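Local coordinates for CBS domain protein (Sulfolobus tokodaii, PDB 2EF7), which is of unknown function but carries a tandem pair of CBS motifs, which in many relatives bind adenosine-containing ligands as regulatory sensors, at residues A[1-6]-A[85-90]; A[15-20]-A[67-72]; A[21-26]-A[63-68]; A[45-50]-A[75-80]. All blocks are in the same frame, centred on the assembly; numbering follows the deposited sequence.

Interaction 1: residues A[1-6]-A[85-90]; sequences MEEEIV and PITGAL
Glu4 and Ile86 make the tight part of this contact. The amide of Ile86 gives a fairly straight hydrogen bond to Glu4 O (2.8 Å, 159° at the hydrogen), although it stands 34° off the carbonyl plane. With its terminal methyl turned back (chi2 -63°), Ile86 lays CD1 against the Ile5 backbone, 3.7 Å from Ile5 C. A single backbone bridge pairs Ile5 with Pro85, the N-cap residue of helix 86-96 in the second CBS motif, so the extended N-terminal arm supplies an acceptor for the first amide of that helix. Deeper along the helix, Val6 CG2 rests on Ala89 CB at 4.0 Å, and the Ile86 side chain also packs on Ile119 of helix 116-126. The Glu4 carboxylate leaves the interface to bond Tyr9 OH. Toward solvent the fit is looser: the extended Glu3 side chain crosses the Pro85 ring obliquely, with OE1 at 3.4 Å from Pro85 CG, and its OE2 comes no nearer than 4.0 Å to Thr87 OG1. Arg94 of a second subunit offers that carboxylate a long, weak ion pair.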
# COMPACT_ATOMS: atom_id res chain seq x y z
N MSE A 1 21.76 -5.04 -12.44
CA MSE A 1 21.91 -5.26 -10.98
C MSE A 1 21.72 -6.74 -10.65
O MSE A 1 21.06 -7.48 -11.38
CB MSE A 1 20.86 -4.45 -10.24
CG MSE A 1 20.96 -2.98 -10.50
SE MSE A 1 19.44 -2.20 -9.69
CE MSE A 1 18.31 -3.74 -9.61
N GLU A 2 22.30 -7.16 -9.53
CA GLU A 2 22.19 -8.54 -9.09
C GLU A 2 20.80 -8.77 -8.49
O GLU A 2 20.09 -7.82 -8.16
CB GLU A 2 23.26 -8.84 -8.04
CG GLU A 2 24.67 -8.52 -8.52
CD GLU A 2 25.72 -8.68 -7.43
OE1 GLU A 2 26.91 -8.48 -7.73
OE2 GLU A 2 25.34 -9.01 -6.28
N GLU A 3 20.40 -10.04 -8.36
CA GLU A 3 19.10 -10.36 -7.79
C GLU A 3 19.08 -10.11 -6.28
O GLU A 3 20.06 -10.38 -5.60
CB GLU A 3 18.75 -11.84 -8.05
CG GLU A 3 18.49 -12.19 -9.51
CD GLU A 3 18.30 -13.69 -9.72
OE1 GLU A 3 19.20 -14.46 -9.32
OE2 GLU A 3 17.26 -14.10 -10.29
N GLU A 4 17.98 -9.58 -5.78
CA GLU A 4 17.82 -9.37 -4.34
C GLU A 4 17.49 -10.78 -3.84
O GLU A 4 16.96 -11.57 -4.61
CB GLU A 4 16.63 -8.46 -4.05
CG GLU A 4 16.78 -7.04 -4.55
CD GLU A 4 17.64 -6.20 -3.64
OE1 GLU A 4 18.73 -6.67 -3.26
OE2 GLU A 4 17.22 -5.08 -3.30
N ILE A 5 17.81 -11.10 -2.59
CA ILE A 5 17.49 -12.44 -2.09
C ILE A 5 16.55 -12.40 -0.89
O ILE A 5 16.56 -11.46 -0.11
CB ILE A 5 18.77 -13.24 -1.72
CG1 ILE A 5 19.46 -12.62 -0.51
CG2 ILE A 5 19.72 -13.27 -2.92
CD1 ILE A 5 20.58 -13.49 0.06
N VAL A 6 15.73 -13.44 -0.77
CA VAL A 6 14.75 -13.60 0.31
C VAL A 6 15.25 -13.17 1.69
O VAL A 6 14.60 -12.39 2.39
CB VAL A 6 14.27 -15.07 0.38
CG1 VAL A 6 13.38 -15.29 1.59
CG2 VAL A 6 13.53 -15.42 -0.92
N PRO A 85 16.49 -16.10 -4.80
CA PRO A 85 16.31 -14.75 -5.34
C PRO A 85 14.85 -14.38 -5.06
O PRO A 85 13.99 -15.25 -4.98
CB PRO A 85 16.57 -14.92 -6.83
CG PRO A 85 17.52 -16.09 -6.88
CD PRO A 85 16.93 -17.03 -5.85
N ILE A 86 14.59 -13.08 -4.91
CA ILE A 86 13.24 -12.58 -4.65
C ILE A 86 12.19 -13.15 -5.60
O ILE A 86 11.14 -13.60 -5.17
CB ILE A 86 13.23 -11.04 -4.76
CG1 ILE A 86 14.10 -10.45 -3.64
CG2 ILE A 86 11.80 -10.50 -4.70
CD1 ILE A 86 13.58 -10.75 -2.25
N THR A 87 12.48 -13.11 -6.89
CA THR A 87 11.53 -13.60 -7.89
C THR A 87 11.23 -15.08 -7.74
O THR A 87 10.19 -15.55 -8.18
CB THR A 87 12.02 -13.30 -9.31
OG1 THR A 87 13.29 -13.92 -9.53
CG2 THR A 87 12.15 -11.81 -9.50
N GLY A 88 12.15 -15.81 -7.12
CA GLY A 88 11.92 -17.22 -6.90
C GLY A 88 10.75 -17.37 -5.94
O GLY A 88 9.85 -18.19 -6.15
N ALA A 89 10.78 -16.59 -4.87
CA ALA A 89 9.70 -16.62 -3.89
C ALA A 89 8.41 -16.20 -4.60
O ALA A 89 7.34 -16.77 -4.36
CB ALA A 89 10.01 -15.66 -2.74
N LEU A 90 8.51 -15.21 -5.48
CA LEU A 90 7.36 -14.72 -6.23
C LEU A 90 6.76 -15.82 -7.10
O LEU A 90 5.54 -16.00 -7.15
CB LEU A 90 7.78 -13.56 -7.13
CG LEU A 90 6.63 -12.96 -7.95
CD1 LEU A 90 5.54 -12.45 -7.03
CD2 LEU A 90 7.18 -11.83 -8.80

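Interaction 2: residues A[15-20]-A[67-72]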
# COMPACT_ATOMS: atom_id res chain seq x y z
N ILE A 15 7.33 -16.51 15.26
CA ILE A 15 6.97 -17.42 16.34
C ILE A 15 6.45 -18.74 15.81
O ILE A 15 5.60 -18.77 14.92
CB ILE A 15 5.89 -16.80 17.24
CG1 ILE A 15 6.40 -15.47 17.80
CG2 ILE A 15 5.53 -17.76 18.35
CD1 ILE A 15 7.65 -15.59 18.65
N SER A 16 6.96 -19.83 16.38
CA SER A 16 6.53 -21.16 15.97
C SER A 16 6.19 -22.02 17.18
O SER A 16 6.62 -21.74 18.29
CB SER A 16 7.64 -21.86 15.19
OG SER A 16 8.73 -22.16 16.05
N VAL A 17 5.41 -23.07 16.96
CA VAL A 17 5.03 -24.01 18.01
C VAL A 17 5.22 -25.38 17.41
O VAL A 17 5.11 -25.54 16.19
CB VAL A 17 3.54 -23.83 18.45
CG1 VAL A 17 3.31 -22.42 18.98
CG2 VAL A 17 2.60 -24.14 17.28
N THR A 18 5.50 -26.38 18.24
CA THR A 18 5.72 -27.72 17.73
C THR A 18 4.39 -28.35 17.33
O THR A 18 3.33 -27.95 17.81
CB THR A 18 6.40 -28.62 18.77
OG1 THR A 18 5.50 -28.87 19.85
CG2 THR A 18 7.64 -27.94 19.32
N LYS A 19 4.45 -29.34 16.45
CA LYS A 19 3.25 -29.99 15.95
C LYS A 19 2.38 -30.69 17.00
O LYS A 19 1.24 -31.06 16.71
CB LYS A 19 3.60 -30.98 14.83
CG LYS A 19 4.46 -32.15 15.25
CD LYS A 19 4.58 -33.14 14.10
CE LYS A 19 5.46 -34.33 14.48
NZ LYS A 19 5.50 -35.35 13.40
N ASP A 20 2.89 -30.87 18.21
CA ASP A 20 2.08 -31.51 19.25
C ASP A 20 1.71 -30.52 20.37
O ASP A 20 1.19 -30.92 21.41
CB ASP A 20 2.80 -32.73 19.82
CG ASP A 20 3.99 -32.36 20.67
OD1 ASP A 20 4.66 -31.35 20.37
OD2 ASP A 20 4.27 -33.09 21.64
N THR A 67 -6.24 -30.22 22.26
CA THR A 67 -6.04 -30.59 20.87
C THR A 67 -4.65 -30.17 20.36
O THR A 67 -4.23 -29.03 20.52
CB THR A 67 -7.15 -29.97 19.99
OG1 THR A 67 -8.43 -30.28 20.55
CG2 THR A 67 -7.08 -30.53 18.57
N LYS A 68 -3.93 -31.11 19.76
CA LYS A 68 -2.59 -30.84 19.26
C LYS A 68 -2.61 -29.97 18.00
O LYS A 68 -3.54 -30.02 17.20
CB LYS A 68 -1.85 -32.15 18.98
CG LYS A 68 -1.62 -33.02 20.23
CD LYS A 68 -0.77 -34.25 19.92
CE LYS A 68 -1.37 -35.08 18.79
NZ LYS A 68 -0.44 -36.11 18.24
N ALA A 69 -1.55 -29.18 17.83
CA ALA A 69 -1.42 -28.29 16.70
C ALA A 69 -1.68 -28.96 15.35
O ALA A 69 -2.49 -28.48 14.56
CB ALA A 69 -0.03 -27.65 16.70
N GLU A 70 -1.01 -30.08 15.10
CA GLU A 70 -1.17 -30.76 13.82
C GLU A 70 -2.60 -31.19 13.50
O GLU A 70 -2.92 -31.45 12.34
CB GLU A 70 -0.23 -31.98 13.75
CG GLU A 70 -0.59 -33.12 14.68
CD GLU A 70 0.52 -34.16 14.78
OE1 GLU A 70 1.13 -34.48 13.74
OE2 GLU A 70 0.77 -34.66 15.90
N GLU A 71 -3.47 -31.25 14.50
CA GLU A 71 -4.85 -31.66 14.27
C GLU A 71 -5.78 -30.57 13.75
O GLU A 71 -6.86 -30.88 13.25
CB GLU A 71 -5.48 -32.24 15.54
CG GLU A 71 -4.74 -33.42 16.16
CD GLU A 71 -5.50 -34.00 17.33
OE1 GLU A 71 -6.58 -34.60 17.10
OE2 GLU A 71 -5.04 -33.86 18.49
N PHE A 72 -5.39 -29.31 13.86
CA PHE A 72 -6.27 -28.23 13.40
C PHE A 72 -5.59 -27.11 12.64
O PHE A 72 -6.24 -26.15 12.23
CB PHE A 72 -7.05 -27.66 14.59
CG PHE A 72 -6.22 -26.88 15.57
CD1 PHE A 72 -6.18 -25.49 15.52
CD2 PHE A 72 -5.52 -27.54 16.59
CE1 PHE A 72 -5.45 -24.76 16.47
CE2 PHE A 72 -4.78 -26.82 17.54
CZ PHE A 72 -4.75 -25.43 17.48
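The loop leading from strand 16-18 into helix 23-33, in the first CBS motif, meets the loop that leads from helix 52-60 to strand 74-75, with Lys19 and Asp20 facing Lys68, Ala69 and Glu70. One hydrogen bond joins the two backbones: Glu70 N donates to Lys19 O (2.9 Å, 162° at the hydrogen). The same carbonyl oxygen is wrapped by the Glu70 side chain, whose CB and CG both lie 3.4 Å from Lys19 O. This wrapping follows from the first torsion, which sets CG between the backbone N and the carbonyl carbon (chi1 69°) and sends the chain back over the acceptor. Ala69 is wedged beside it, its CB 3.6 Å from Thr18 O, with Val17 beyond as a looser apolar neighbour. Lys68 runs its aliphatic part across Asp20, CD meeting Asp20 CB at 3.9 Å, before it bends at chi3 and returns to Glu70. There Lys68 NZ forms a salt bridge with Glu70 OE2 (3.0 Å), arriving on the anti side of the carboxylate and 29° out of its plane. On the other loop, Thr18 OG1 donates to Asp20 OD1, tying that turn to itself. Lys19, extended beyond CG, reaches Asp42 with a salt bridge, while Lys19 NZ stays 4.5 Å from Glu70 OE1. Both lysines thus find their strong partners away from the junction, which rests on one backbone bond and on aliphatic carbons laid against carbonyl oxygens and Asp20; the Lys19-Glu70 attraction is probably a modest addition.

Interaction 3: residues A[21-26]-A[63-68]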
# COMPACT_ATOMS: atom_id res chain seq x y z
N ALA A 21 1.96 -29.23 20.14
CA ALA A 21 1.63 -28.19 21.11
C ALA A 21 0.11 -28.18 21.26
O ALA A 21 -0.61 -28.38 20.29
CB ALA A 21 2.12 -26.85 20.61
N LYS A 22 -0.38 -27.94 22.48
CA LYS A 22 -1.83 -27.94 22.71
C LYS A 22 -2.49 -26.62 22.36
O LYS A 22 -1.89 -25.56 22.50
CB LYS A 22 -2.13 -28.30 24.17
CG LYS A 22 -1.60 -29.66 24.60
CD LYS A 22 -1.73 -29.83 26.11
CE LYS A 22 -1.12 -31.14 26.59
NZ LYS A 22 -1.85 -32.33 26.07
N LEU A 23 -3.74 -26.68 21.92
CA LEU A 23 -4.47 -25.49 21.53
C LEU A 23 -4.38 -24.39 22.57
O LEU A 23 -4.04 -23.25 22.24
CB LEU A 23 -5.94 -25.83 21.24
CG LEU A 23 -6.84 -24.70 20.75
CD1 LEU A 23 -8.01 -25.28 19.97
CD2 LEU A 23 -7.36 -23.87 21.92
N ASN A 24 -4.65 -24.70 23.83
CA ASN A 24 -4.59 -23.66 24.85
C ASN A 24 -3.21 -23.03 25.01
O ASN A 24 -3.12 -21.82 25.25
CB ASN A 24 -5.11 -24.16 26.20
CG ASN A 24 -4.21 -25.19 26.83
OD1 ASN A 24 -3.91 -26.22 26.23
ND2 ASN A 24 -3.77 -24.92 28.05
N ASP A 25 -2.15 -23.81 24.88
CA ASP A 25 -0.81 -23.24 25.01
C ASP A 25 -0.50 -22.34 23.82
O ASP A 25 0.13 -21.29 23.96
CB ASP A 25 0.26 -24.34 25.13
CG ASP A 25 0.12 -25.14 26.41
OD1 ASP A 25 -0.25 -24.53 27.44
OD2 ASP A 25 0.39 -26.35 26.40
N ILE A 26 -0.96 -22.76 22.65
CA ILE A 26 -0.74 -21.97 21.43
C ILE A 26 -1.49 -20.65 21.55
O ILE A 26 -0.96 -19.59 21.20
CB ILE A 26 -1.25 -22.72 20.19
CG1 ILE A 26 -0.47 -24.03 20.01
CG2 ILE A 26 -1.12 -21.84 18.96
CD1 ILE A 26 -1.13 -25.02 19.05
N LYS A 63 -13.55 -29.17 19.43
CA LYS A 63 -12.24 -29.66 19.87
C LYS A 63 -11.94 -29.12 21.25
O LYS A 63 -12.34 -27.99 21.58
CB LYS A 63 -11.16 -29.22 18.89
CG LYS A 63 -11.37 -29.72 17.47
CD LYS A 63 -10.69 -31.05 17.22
CE LYS A 63 -11.23 -32.15 18.11
NZ LYS A 63 -10.43 -33.40 17.95
N SER A 64 -11.24 -29.91 22.06
CA SER A 64 -10.90 -29.49 23.41
C SER A 64 -9.64 -28.63 23.44
O SER A 64 -8.97 -28.45 22.42
CB SER A 64 -10.67 -30.71 24.31
OG SER A 64 -9.43 -31.33 24.02
N LEU A 65 -9.33 -28.12 24.62
CA LEU A 65 -8.18 -27.26 24.83
C LEU A 65 -6.86 -28.02 24.71
O LEU A 65 -5.80 -27.41 24.58
CB LEU A 65 -8.25 -26.61 26.22
CG LEU A 65 -9.45 -25.72 26.57
CD1 LEU A 65 -9.25 -25.15 27.97
CD2 LEU A 65 -9.58 -24.60 25.55
N GLU A 66 -6.91 -29.35 24.75
CA GLU A 66 -5.70 -30.16 24.64
C GLU A 66 -5.38 -30.59 23.20
O GLU A 66 -4.36 -31.23 22.94
CB GLU A 66 -5.82 -31.42 25.52
CG GLU A 66 -5.84 -31.16 27.02
CD GLU A 66 -7.21 -30.76 27.53
OE1 GLU A 66 -8.19 -31.49 27.26
OE2 GLU A 66 -7.31 -29.71 28.20
N THR A 67 -6.24 -30.22 22.26
CA THR A 67 -6.04 -30.59 20.87
C THR A 67 -4.65 -30.17 20.36
O THR A 67 -4.23 -29.03 20.52
CB THR A 67 -7.15 -29.97 19.99
OG1 THR A 67 -8.43 -30.28 20.55
CG2 THR A 67 -7.08 -30.53 18.57
N LYS A 68 -3.93 -31.11 19.76
CA LYS A 68 -2.59 -30.84 19.26
C LYS A 68 -2.61 -29.97 18.00
O LYS A 68 -3.54 -30.02 17.20
CB LYS A 68 -1.85 -32.15 18.98
CG LYS A 68 -1.62 -33.02 20.23
CD LYS A 68 -0.77 -34.25 19.92
CE LYS A 68 -1.37 -35.08 18.79
NZ LYS A 68 -0.44 -36.11 18.24
O HOH W 1 -2.75 -33.15 23.55
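Two consecutive amides at the start of helix 23-33 are taken up by carbonyls from a distant loop: Leu23 N bonds Thr67 O at 2.8 Å, and Asn24 N bonds Leu65 O at 3.0 Å. The second is the straighter (167° at the hydrogen, against 135°) and arrives in the carbonyl plane on a lone pair. Lys22 holds the N-cap position, and its backbone is bridged to Lys68. Both carbonyls come from a type I turn, Ser64 to Thr67, braced from within: Thr67 OG1 and Thr67 N reach Ser64 O from the same face, and Ser64 OG accepts from Glu66 N as an ST turn. Lys22 passes at a slant over the Glu66 backbone, CG 3.6 Å from Glu66 O. A bend at its last torsion (chi4 -65°) swings NZ to a water that also donates to Glu66 O. Leu23 CD2 meets Leu65 CD2 at 4.3 Å on the apolar side, where Ile59 and Leu65 of a third subunit close in. The first free amides of a helix are thus satisfied by backbone carbonyls of a remote loop of the same chain, fastening the loop after helix 52-60 to the first helix of the tandem CBS fold.

Interaction 4: residues A[45-50]-A[75-80]; sequences KPVGII and ASLITI
Leu77 lays one methyl, CD2, over the backbone and side chain of Val47, 4.1 Å from Val47 CG1 and 3.9 Å from Pro46 O. The two side chains cross at a slant. In Leu77 it is CD1 that continues the extended chain (chi2 170°), while CD2 branches off it toward strand 45-51. Next to this overlap, Ser76 N donates to Val47 O at 3.1 Å. The bond is almost perfectly straight at the hydrogen (179°), yet the donor sits 47° out of the carbonyl plane and so misses the lone pairs. Ser76 O is also brought to 3.2 Å from Val47 O, an approach of two acceptors that is probably unfavourable and marks the place where regular pairing breaks down. One step on, Gly48 and Ala75 form an antiparallel non-hydrogen-bonded pair, with 4.3 Å between Gly48 CA and Ala75 CA. At the other end, Pro46 CB faces Thr79 CG2 at 4.3 Å, and both residues also pack on Val104 of strand 100-104. Beyond Ser76 the chain peels away toward strand 80-81, its departure marked by a weak bond from Ile78 N to Ser76 OG. On the far side of strand 45-51, Val47 and Gly48 together face Val40 in a classic beta bulge. The short strand 74-75 thus completes the edge of the first sheet before the chain crosses to the second, a passage between sheets that belongs to the tandem CBS fold.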
# COMPACT_ATOMS: atom_id res chain seq x y z
N LYS A 45 11.34 -27.71 11.33
CA LYS A 45 10.88 -27.61 9.95
C LYS A 45 9.39 -27.30 9.88
O LYS A 45 8.59 -27.97 10.52
CB LYS A 45 11.21 -28.90 9.21
CG LYS A 45 12.71 -29.19 9.19
CD LYS A 45 13.04 -30.47 8.44
CE LYS A 45 14.55 -30.65 8.25
NZ LYS A 45 15.30 -30.62 9.53
N PRO A 46 9.01 -26.27 9.10
CA PRO A 46 7.62 -25.82 8.91
C PRO A 46 6.72 -26.91 8.34
O PRO A 46 7.03 -27.47 7.29
CB PRO A 46 7.75 -24.65 7.93
CG PRO A 46 9.17 -24.20 8.07
CD PRO A 46 9.93 -25.49 8.25
N VAL A 47 5.61 -27.21 9.02
CA VAL A 47 4.66 -28.21 8.52
C VAL A 47 3.26 -27.61 8.40
O VAL A 47 2.33 -28.27 7.94
CB VAL A 47 4.59 -29.45 9.42
CG1 VAL A 47 5.84 -30.30 9.23
CG2 VAL A 47 4.45 -29.03 10.87
N GLY A 48 3.12 -26.36 8.79
CA GLY A 48 1.82 -25.73 8.69
C GLY A 48 1.76 -24.38 9.37
O GLY A 48 2.78 -23.81 9.74
N ILE A 49 0.54 -23.87 9.51
CA ILE A 49 0.31 -22.58 10.14
C ILE A 49 -1.03 -22.58 10.88
O ILE A 49 -1.99 -23.21 10.44
CB ILE A 49 0.33 -21.45 9.09
CG1 ILE A 49 0.22 -20.09 9.78
CG2 ILE A 49 -0.82 -21.63 8.12
CD1 ILE A 49 0.22 -18.91 8.82
N ILE A 50 -1.07 -21.88 12.00
CA ILE A 50 -2.28 -21.75 12.80
C ILE A 50 -2.60 -20.27 12.92
O ILE A 50 -1.79 -19.49 13.42
CB ILE A 50 -2.10 -22.35 14.22
CG1 ILE A 50 -1.99 -23.88 14.13
CG2 ILE A 50 -3.26 -21.94 15.11
CD1 ILE A 50 -1.61 -24.56 15.44
N ALA A 75 -2.43 -27.25 7.06
CA ALA A 75 -1.24 -27.98 6.65
C ALA A 75 -0.60 -27.38 5.41
O ALA A 75 -1.30 -27.00 4.47
CB ALA A 75 -1.56 -29.45 6.40
N SER A 76 0.72 -27.31 5.41
CA SER A 76 1.47 -26.77 4.27
C SER A 76 2.96 -27.03 4.38
O SER A 76 3.58 -26.76 5.41
CB SER A 76 1.25 -25.27 4.13
OG SER A 76 2.07 -24.76 3.09
N LEU A 77 3.53 -27.54 3.30
CA LEU A 77 4.95 -27.84 3.26
C LEU A 77 5.66 -26.93 2.26
O LEU A 77 6.86 -27.05 2.06
CB LEU A 77 5.17 -29.31 2.87
CG LEU A 77 4.69 -30.37 3.87
CD1 LEU A 77 4.76 -31.76 3.25
CD2 LEU A 77 5.56 -30.32 5.12
N ILE A 78 4.91 -26.00 1.66
CA ILE A 78 5.50 -25.07 0.70
C ILE A 78 6.45 -24.12 1.43
O ILE A 78 6.05 -23.43 2.37
CB ILE A 78 4.42 -24.21 -0.02
CG1 ILE A 78 3.18 -25.05 -0.35
CG2 ILE A 78 4.98 -23.63 -1.32
CD1 ILE A 78 3.45 -26.27 -1.19
N THR A 79 7.71 -24.09 1.01
CA THR A 79 8.71 -23.22 1.62
C THR A 79 9.66 -22.70 0.56
O THR A 79 9.69 -23.21 -0.57
CB THR A 79 9.58 -23.97 2.65
OG1 THR A 79 10.38 -24.94 1.96
CG2 THR A 79 8.72 -24.69 3.69
N ILE A 80 10.45 -21.70 0.93
CA ILE A 80 11.45 -21.12 0.04
C ILE A 80 12.75 -20.93 0.83
O ILE A 80 12.71 -20.54 2.00
CB ILE A 80 10.99 -19.76 -0.52
CG1 ILE A 80 11.95 -19.29 -1.62
CG2 ILE A 80 10.87 -18.73 0.59
CD1 ILE A 80 11.75 -20.02 -2.95

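In the fold
Interactions 1 and 3 lie on opposite sides of the chain's centre, about 38 Å apart between their own centres, yet follow one scheme: a remote segment bridges the N-cap residue of a helix and offers one carbonyl (interaction 1) or two (interaction 3) to its first amides. Each is partly buried and approached by another subunit. Interaction 2 adjoins interaction 3, sharing Thr67 and Lys68, but it is a surface contact rich in charged side chains. Interaction 4, nearest the chain's centre, is largely apolar and joins strand 45-51 to strand 74-75 and the loop that follows; Ile50 packs on Ala69 and Phe72 of interaction 2, while Ile80 reaches Val6 and Ala89 of interaction 1, linking the two halves.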